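Local atomic coordinates of nicotinate-nucleotide diphosphorylase (Carboxylating) (Streptococcus pyogenes GA06023, PDB entry 5HUO), a protein that catalyses the decarboxylating transfer of a phosphoribosyl group from phosphoribosyl diphosphate to quinolinate, giving nicotinate mononucleotide for NAD biosynthesis. Residues T41-L46 with F89-E94; E48-E53 with L125-R130. All blocks are in the same frame, centred on the assembly; numbering follows the deposited sequence.

Contact 1: residues T41-L46 with F89-E94; sequences TLKAAL and FTLFDE
Leu91 reaches across from helix 82-92 and meets Leu42 and Lys43, on helix 35-49, with one methyl. Start at its CB, which carries the chain toward helix 35-49. CG lies anti to the carbonyl carbon (chi1 -73°), and this sends the branched end across to the other helix. CD1 is the atom that does the touching. It comes to 3.7 Å from Leu42 CB, meeting that side chain at its root, and, at about a right angle to that approach, it lies 4.1 Å from Lys43 CG. The second methyl stands farther off, with Leu91 CD2 4.5 Å from Lys43 CE.

The Lys43 chain crosses Leu91 at about a right angle, so it presents the flank of its methylenes, bends at chi3 and carries NZ onward without offering the ammonium to the leucine. One turn along from Leu42, Leu46 makes the other half of the contact: its CD1 approaches Phe92 CD1 at 4.2 Å, coming at the ring obliquely.

The contact joins two helices of the N-terminal part of the enzyme. Leu42 also packs on Val84, Arg87 and Val88 of helix 82-92 and on Phe135 of the long helix 122-153. Leu46 touches Phe36 of the third subunit, while Asn169 of the second subunit donates a hydrogen bond to Thr41 O, so this helix serves the core and the assembly together.

Everything that meets between the two segments is carbon; Leu42 and Leu46 are buried, while Leu91, Phe92 and the lysine methylenes lie nearer the surface. Van der Waals contact and exclusion of water therefore hold the pair, and no polar bond between them dictates how the helices are set.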
ATOM      1  N   THR A  41       1.392  -7.600   8.374  1.00 97.94           N
ATOM      2  CA  THR A  41       2.156  -7.155   9.559  1.00 96.45           C
ATOM      3  C   THR A  41       3.501  -7.858   9.669  1.00 95.31           C
ATOM      4  O   THR A  41       4.538  -7.223   9.910  1.00 94.94           O
ATOM      5  CB  THR A  41       1.377  -7.463  10.856  1.00 95.56           C
ATOM      6  OG1 THR A  41       0.135  -6.811  10.843  1.00 96.65           O
ATOM      7  CG2 THR A  41       2.104  -7.023  12.035  1.00 94.68           C
ATOM      8  N   LEU A  42       3.497  -9.171   9.465  1.00 95.09           N
ATOM      9  CA  LEU A  42       4.759  -9.950   9.511  1.00 94.44           C
ATOM     10  C   LEU A  42       5.715  -9.613   8.364  1.00 95.18           C
ATOM     11  O   LEU A  42       6.901  -9.459   8.563  1.00 94.54           O
ATOM     12  CB  LEU A  42       4.505 -11.442   9.505  1.00 94.71           C
ATOM     13  CG  LEU A  42       3.570 -12.085  10.541  1.00 94.40           C
ATOM     14  CD1 LEU A  42       3.919 -13.535  10.717  1.00 94.87           C
ATOM     15  CD2 LEU A  42       3.580 -11.417  11.854  1.00 93.34           C
ATOM     16  N   LYS A  43       5.164  -9.423   7.172  1.00 96.82           N
ATOM     17  CA  LYS A  43       5.975  -8.965   6.069  1.00 98.34           C
ATOM     18  C   LYS A  43       6.659  -7.643   6.412  1.00 97.57           C
ATOM     19  O   LYS A  43       7.838  -7.448   6.135  1.00 97.48           O
ATOM     20  CB  LYS A  43       5.170  -8.806   4.807  1.00102.89           C
ATOM     21  CG  LYS A  43       4.883 -10.141   4.179  1.00106.80           C
ATOM     22  CD  LYS A  43       4.341  -9.962   2.765  1.00112.97           C
ATOM     23  CE  LYS A  43       2.973 -10.568   2.603  1.00115.88           C
ATOM     24  NZ  LYS A  43       2.745 -10.811   1.159  1.00122.24           N
ATOM     25  N   ALA A  44       5.883  -6.711   6.942  1.00 97.73           N
ATOM     26  CA  ALA A  44       6.413  -5.409   7.242  1.00 98.02           C
ATOM     27  C   ALA A  44       7.564  -5.559   8.203  1.00 96.32           C
ATOM     28  O   ALA A  44       8.572  -4.840   8.131  1.00 96.59           O
ATOM     29  CB  ALA A  44       5.324  -4.506   7.796  1.00 98.76           C
ATOM     30  N   ALA A  45       7.380  -6.471   9.125  1.00 94.89           N
ATOM     31  CA  ALA A  45       8.358  -6.682  10.179  1.00 93.65           C
ATOM     32  C   ALA A  45       9.661  -7.248   9.623  1.00 93.38           C
ATOM     33  O   ALA A  45      10.757  -6.894  10.093  1.00 93.01           O
ATOM     34  CB  ALA A  45       7.795  -7.590  11.285  1.00 92.74           C
ATOM     35  N   LEU A  46       9.518  -8.162   8.680  1.00 93.82           N
ATOM     36  CA  LEU A  46      10.667  -8.770   8.013  1.00 94.02           C
ATOM     37  C   LEU A  46      11.433  -7.732   7.230  1.00 96.00           C
ATOM     38  O   LEU A  46      12.655  -7.682   7.274  1.00 96.47           O
ATOM     39  CB  LEU A  46      10.242  -9.855   7.063  1.00 95.17           C
ATOM     40  CG  LEU A  46       9.993 -11.201   7.765  1.00 94.96           C
ATOM     41  CD1 LEU A  46       9.432 -12.233   6.831  1.00 96.24           C
ATOM     42  CD2 LEU A  46      11.279 -11.725   8.388  1.00 94.87           C
ATOM     43  N   PHE A  89       8.558 -17.553   9.244  1.00 94.50           N
ATOM     44  CA  PHE A  89       9.465 -18.415   8.405  1.00 96.22           C
ATOM     45  C   PHE A  89       8.833 -18.770   7.073  1.00 97.67           C
ATOM     46  O   PHE A  89       9.421 -18.673   6.048  1.00 99.51           O
ATOM     47  CB  PHE A  89       9.836 -19.712   9.119  1.00 95.93           C
ATOM     48  CG  PHE A  89      10.619 -19.510  10.366  1.00 95.40           C
ATOM     49  CD1 PHE A  89      11.980 -19.396  10.327  1.00 96.22           C
ATOM     50  CD2 PHE A  89       9.972 -19.378  11.594  1.00 94.62           C
ATOM     51  CE1 PHE A  89      12.704 -19.152  11.482  1.00 95.56           C
ATOM     52  CE2 PHE A  89      10.681 -19.141  12.759  1.00 93.91           C
ATOM     53  CZ  PHE A  89      12.054 -19.046  12.695  1.00 95.18           C
ATOM     54  N   THR A  90       7.587 -19.126   7.140  1.00 98.02           N
ATOM     55  CA  THR A  90       6.822 -19.600   5.998  1.00100.38           C
ATOM     56  C   THR A  90       6.540 -18.552   4.902  1.00102.89           C
ATOM     57  O   THR A  90       6.460 -18.879   3.733  1.00105.81           O
ATOM     58  CB  THR A  90       5.518 -20.181   6.526  1.00 99.47           C
ATOM     59  OG1 THR A  90       5.848 -21.402   7.161  1.00 98.80           O
ATOM     60  CG2 THR A  90       4.616 -20.512   5.469  1.00101.29           C
ATOM     61  N   LEU A  91       6.354 -17.305   5.288  1.00103.29           N
ATOM     62  CA  LEU A  91       6.287 -16.199   4.324  1.00105.50           C
ATOM     63  C   LEU A  91       7.612 -15.933   3.597  1.00108.52           C
ATOM     64  O   LEU A  91       7.626 -15.514   2.447  1.00111.28           O
ATOM     65  CB  LEU A  91       5.953 -14.923   5.031  1.00104.05           C
ATOM     66  CG  LEU A  91       4.533 -14.778   5.526  1.00103.33           C
ATOM     67  CD1 LEU A  91       4.487 -13.548   6.422  1.00103.77           C
ATOM     68  CD2 LEU A  91       3.571 -14.623   4.367  1.00103.54           C
ATOM     69  N   PHE A  92       8.707 -16.220   4.284  1.00108.73           N
ATOM     70  CA  PHE A  92      10.061 -15.979   3.778  1.00110.42           C
ATOM     71  C   PHE A  92      10.598 -17.088   2.858  1.00113.93           C
ATOM     72  O   PHE A  92      11.268 -16.812   1.864  1.00116.35           O
ATOM     73  CB  PHE A  92      11.013 -15.824   4.956  1.00108.11           C
ATOM     74  CG  PHE A  92      12.362 -15.248   4.602  1.00107.90           C
ATOM     75  CD1 PHE A  92      12.560 -13.876   4.527  1.00107.97           C
ATOM     76  CD2 PHE A  92      13.434 -16.084   4.377  1.00109.02           C
ATOM     77  CE1 PHE A  92      13.809 -13.343   4.197  1.00109.60           C
ATOM     78  CE2 PHE A  92      14.685 -15.570   4.053  1.00110.78           C
ATOM     79  CZ  PHE A  92      14.882 -14.190   3.963  1.00110.41           C
ATOM     80  N   ASP A  93      10.303 -18.329   3.195  1.00114.93           N
ATOM     81  CA  ASP A  93      10.889 -19.458   2.500  1.00117.64           C
ATOM     82  C   ASP A  93      10.111 -20.736   2.805  1.00116.86           C
ATOM     83  O   ASP A  93       9.127 -20.713   3.489  1.00112.65           O
ATOM     84  CB  ASP A  93      12.387 -19.575   2.890  1.00118.78           C
ATOM     85  CG  ASP A  93      13.194 -20.479   1.938  1.00121.31           C
ATOM     86  OD1 ASP A  93      12.781 -20.632   0.762  1.00126.09           O
ATOM     87  OD2 ASP A  93      14.169 -21.123   2.368  1.00120.15           O
ATOM     88  N   GLU A  94      10.568 -21.844   2.242  1.00122.20           N
ATOM     89  CA  GLU A  94       9.965 -23.149   2.483  1.00124.66           C
ATOM     90  C   GLU A  94      10.592 -23.715   3.727  1.00120.06           C
ATOM     91  O   GLU A  94      11.794 -23.970   3.785  1.00122.56           O
ATOM     92  CB  GLU A  94      10.180 -24.079   1.322  1.00132.70           C
ATOM     93  CG  GLU A  94       9.295 -23.775   0.132  1.00140.27           C
ATOM     94  CD  GLU A  94       8.769 -25.032  -0.546  1.00149.66           C
ATOM     95  OE1 GLU A  94       8.600 -24.997  -1.779  1.00158.55           O
ATOM     96  OE2 GLU A  94       8.498 -26.057   0.135  1.00154.67           O
TER

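Contact 2: residues E48-E53 with L125-R130; sequences EDVHSE and LLTCER
Val50 and Thr127 meet methyl to methyl where helix 35-49 gives way to loop beside the long helix 122-153, in the helical layer of the N-terminal domain of a quinolinate phosphoribosyltransferase. Their side chains cross at about a right angle, with Val50 CG2 4.0 Å from Thr127 CG2. Thr127 holds CG2 anti to its own N, placing the hydroxyl on a different branch; OG1 bonds to Asp54 and to Arg123 O.

Asp49 and Arg130 are set differently. The two side chains cross obliquely, and the carboxylate and guanidinium planes stand 75° apart. Only the root of the arginine is near, Arg130 CB lying 4.2 Å from Asp49 OD2. Beyond it the chain bends at chi2 and chi3 and leads away, leaving NE 6.8 Å from Asp49 OD2; NH1 bonds to Asn134. The aspartate instead forms salt bridges with Arg171 and Arg164 of the second subunit, which tie this corner to the partner chain.

Arg130 N and Leu126 O are 4.9 Å apart, too far for the usual helical bond. A water fills in: it accepts from Arg130 N at 2.7 Å, donates to Thr127 O at 2.8 Å, and makes a weak bond to Asp49 OD2 at 3.4 Å.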
ATOM      1  N   GLU A  48      11.482  -4.594   7.847  1.00 96.67           N
ATOM      2  CA  GLU A  48      12.095  -3.682   8.818  1.00 96.03           C
ATOM      3  C   GLU A  48      13.463  -4.159   9.253  1.00 95.08           C
ATOM      4  O   GLU A  48      14.374  -3.379   9.373  1.00 96.36           O
ATOM      5  CB  GLU A  48      11.221  -3.571  10.056  1.00 95.57           C
ATOM      6  CG  GLU A  48      11.656  -2.585  11.142  1.00 96.16           C
ATOM      7  CD  GLU A  48      10.784  -2.643  12.370  1.00 95.93           C
ATOM      8  OE1 GLU A  48      10.288  -1.580  12.820  1.00 97.45           O
ATOM      9  OE2 GLU A  48      10.561  -3.762  12.889  1.00 94.58           O
ATOM     10  N   ASP A  49      13.590  -5.459   9.419  1.00 93.92           N
ATOM     11  CA  ASP A  49      14.823  -6.110   9.870  1.00 93.59           C
ATOM     12  C   ASP A  49      15.805  -6.424   8.709  1.00 95.46           C
ATOM     13  O   ASP A  49      16.940  -6.813   8.978  1.00 96.19           O
ATOM     14  CB  ASP A  49      14.463  -7.430  10.583  1.00 92.62           C
ATOM     15  CG  ASP A  49      15.523  -7.898  11.575  1.00 92.22           C
ATOM     16  OD1 ASP A  49      16.220  -7.078  12.156  1.00 92.04           O
ATOM     17  OD2 ASP A  49      15.607  -9.125  11.817  1.00 93.80           O
ATOM     18  N   VAL A  50      15.367  -6.334   7.447  1.00 97.16           N
ATOM     19  CA  VAL A  50      16.223  -6.630   6.300  1.00 99.16           C
ATOM     20  C   VAL A  50      15.945  -5.685   5.154  1.00102.40           C
ATOM     21  O   VAL A  50      14.948  -5.831   4.508  1.00104.07           O
ATOM     22  CB  VAL A  50      16.031  -8.046   5.766  1.00 99.78           C
ATOM     23  CG1 VAL A  50      17.112  -8.372   4.759  1.00101.07           C
ATOM     24  CG2 VAL A  50      16.081  -9.094   6.882  1.00 99.05           C
ATOM     25  N   HIS A  51      16.785  -4.663   4.968  1.00104.33           N
ATOM     26  CA  HIS A  51      16.540  -3.605   3.961  1.00107.90           C
ATOM     27  C   HIS A  51      17.206  -3.917   2.655  1.00110.46           C
ATOM     28  O   HIS A  51      16.711  -3.587   1.619  1.00112.55           O
ATOM     29  CB  HIS A  51      16.807  -2.139   4.404  1.00110.15           C
ATOM     30  CG  HIS A  51      18.231  -1.812   4.752  1.00111.96           C
ATOM     31  ND1 HIS A  51      18.614  -1.395   6.006  1.00112.73           N
ATOM     32  CD2 HIS A  51      19.360  -1.807   4.013  1.00114.07           C
ATOM     33  CE1 HIS A  51      19.916  -1.178   6.040  1.00113.17           C
ATOM     34  NE2 HIS A  51      20.394  -1.425   4.840  1.00114.42           N
ATOM     35  N   SER A  52      18.323  -4.606   2.719  1.00110.23           N
ATOM     36  CA  SER A  52      18.976  -5.146   1.530  1.00111.71           C
ATOM     37  C   SER A  52      19.138  -6.654   1.659  1.00110.01           C
ATOM     38  O   SER A  52      18.358  -7.389   1.123  1.00111.59           O
ATOM     39  CB  SER A  52      20.327  -4.466   1.331  1.00113.47           C
ATOM     40  OG  SER A  52      21.223  -4.686   2.413  1.00109.97           O
ATOM     41  N   GLU A  53      20.119  -7.088   2.426  1.00108.94           N
ATOM     42  CA  GLU A  53      20.267  -8.479   2.808  1.00109.47           C
ATOM     43  C   GLU A  53      20.827  -8.705   4.204  1.00106.14           C
ATOM     44  O   GLU A  53      21.237  -7.767   4.885  1.00105.17           O
ATOM     45  CB  GLU A  53      21.164  -9.179   1.812  1.00113.98           C
ATOM     46  CG  GLU A  53      22.634  -8.895   1.980  1.00115.16           C
ATOM     47  CD  GLU A  53      23.480  -9.468   0.834  1.00120.25           C
ATOM     48  OE1 GLU A  53      23.579  -8.864  -0.245  1.00123.78           O
ATOM     49  OE2 GLU A  53      24.134 -10.493   1.061  1.00120.81           O
ATOM     50  N   LEU A 125      16.574 -19.815   8.283  1.00108.91           N
ATOM     51  CA  LEU A 125      16.418 -19.970   9.699  1.00107.44           C
ATOM     52  C   LEU A 125      17.012 -18.816  10.458  1.00108.66           C
ATOM     53  O   LEU A 125      16.387 -18.263  11.381  1.00113.22           O
ATOM     54  CB  LEU A 125      17.013 -21.267  10.185  1.00106.69           C
ATOM     55  CG  LEU A 125      16.453 -22.543   9.480  1.00106.88           C
ATOM     56  CD1 LEU A 125      17.231 -23.739   9.956  1.00107.14           C
ATOM     57  CD2 LEU A 125      15.005 -22.785   9.682  1.00104.50           C
ATOM     58  N   LEU A 126      18.209 -18.409  10.079  1.00109.34           N
ATOM     59  CA  LEU A 126      18.899 -17.371  10.834  1.00108.35           C
ATOM     60  C   LEU A 126      18.376 -15.979  10.546  1.00107.72           C
ATOM     61  O   LEU A 126      18.296 -15.157  11.416  1.00108.65           O
ATOM     62  CB  LEU A 126      20.383 -17.430  10.583  1.00110.11           C
ATOM     63  CG  LEU A 126      21.026 -18.760  10.934  1.00111.46           C
ATOM     64  CD1 LEU A 126      22.538 -18.670  10.861  1.00113.90           C
ATOM     65  CD2 LEU A 126      20.614 -19.247  12.312  1.00110.10           C
ATOM     66  N   THR A 127      17.991 -15.737   9.324  1.00107.35           N
ATOM     67  CA  THR A 127      17.521 -14.443   8.956  1.00106.32           C
ATOM     68  C   THR A 127      16.161 -14.190   9.567  1.00104.26           C
ATOM     69  O   THR A 127      15.822 -13.060   9.897  1.00105.77           O
ATOM     70  CB  THR A 127      17.484 -14.304   7.407  1.00108.22           C
ATOM     71  OG1 THR A 127      18.824 -14.365   6.933  1.00110.08           O
ATOM     72  CG2 THR A 127      16.929 -12.986   6.960  1.00108.14           C
ATOM     73  N   CYS A 128      15.324 -15.209   9.619  1.00102.49           N
ATOM     74  CA  CYS A 128      13.952 -15.043  10.178  1.00100.27           C
ATOM     75  C   CYS A 128      13.850 -15.072  11.715  1.00 98.02           C
ATOM     76  O   CYS A 128      12.819 -14.731  12.258  1.00 97.72           O
ATOM     77  CB  CYS A 128      13.002 -16.102   9.626  1.00100.16           C
ATOM     78  SG  CYS A 128      12.595 -15.838   7.922  1.00100.84           S
ATOM     79  N   GLU A 129      14.903 -15.513  12.364  1.00 97.51           N
ATOM     80  CA  GLU A 129      14.883 -15.823  13.781  1.00 96.08           C
ATOM     81  C   GLU A 129      14.376 -14.697  14.704  1.00 94.11           C
ATOM     82  O   GLU A 129      13.446 -14.866  15.460  1.00 93.60           O
ATOM     83  CB  GLU A 129      16.275 -16.251  14.184  1.00 97.52           C
ATOM     84  CG  GLU A 129      16.574 -16.269  15.675  1.00 98.01           C
ATOM     85  CD  GLU A 129      18.029 -16.695  15.961  1.00100.61           C
ATOM     86  OE1 GLU A 129      18.466 -16.527  17.127  1.00 99.30           O
ATOM     87  OE2 GLU A 129      18.726 -17.187  15.005  1.00103.55           O
ATOM     88  N   ARG A 130      14.973 -13.542  14.599  1.00 93.61           N
ATOM     89  CA  ARG A 130      14.765 -12.423  15.563  1.00 92.62           C
ATOM     90  C   ARG A 130      13.349 -11.897  15.453  1.00 92.04           C
ATOM     91  O   ARG A 130      12.690 -11.653  16.452  1.00 91.25           O
ATOM     92  CB  ARG A 130      15.809 -11.347  15.321  1.00 93.51           C
ATOM     93  CG  ARG A 130      15.760 -10.060  16.103  1.00 93.30           C
ATOM     94  CD  ARG A 130      15.356 -10.179  17.542  1.00 92.33           C
ATOM     95  NE  ARG A 130      16.075 -11.217  18.235  1.00 92.34           N
ATOM     96  CZ  ARG A 130      15.607 -11.915  19.279  1.00 93.34           C
ATOM     97  NH1 ARG A 130      14.384 -11.713  19.803  1.00 92.35           N
ATOM     98  NH2 ARG A 130      16.371 -12.869  19.784  1.00 94.41           N
TER
HETATM   99  O   HOH W   1      16.275 -12.413  12.544  1.00 51.36           O

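Overall arrangement
The two contacts lie about 9 Å apart, centre to centre, on the same side of the chain's centre. Helix 35-49 supplies a segment to each: 41-46 to contact 1 and, farther along, 48-53 to contact 2. Their partners follow in the same order, 89-94 on helix 82-92 and then 125-130 on helix 122-153, so the two pairings interleave along the chain. They also touch directly, Phe92 CB packing on Cys128 SG at 3.4 Å and Phe89 on Cys128. Three helices of the N-terminal domain are thus joined in one cluster, and both contacts reach the second subunit, linking the domain's packing to assembly of the hexamer.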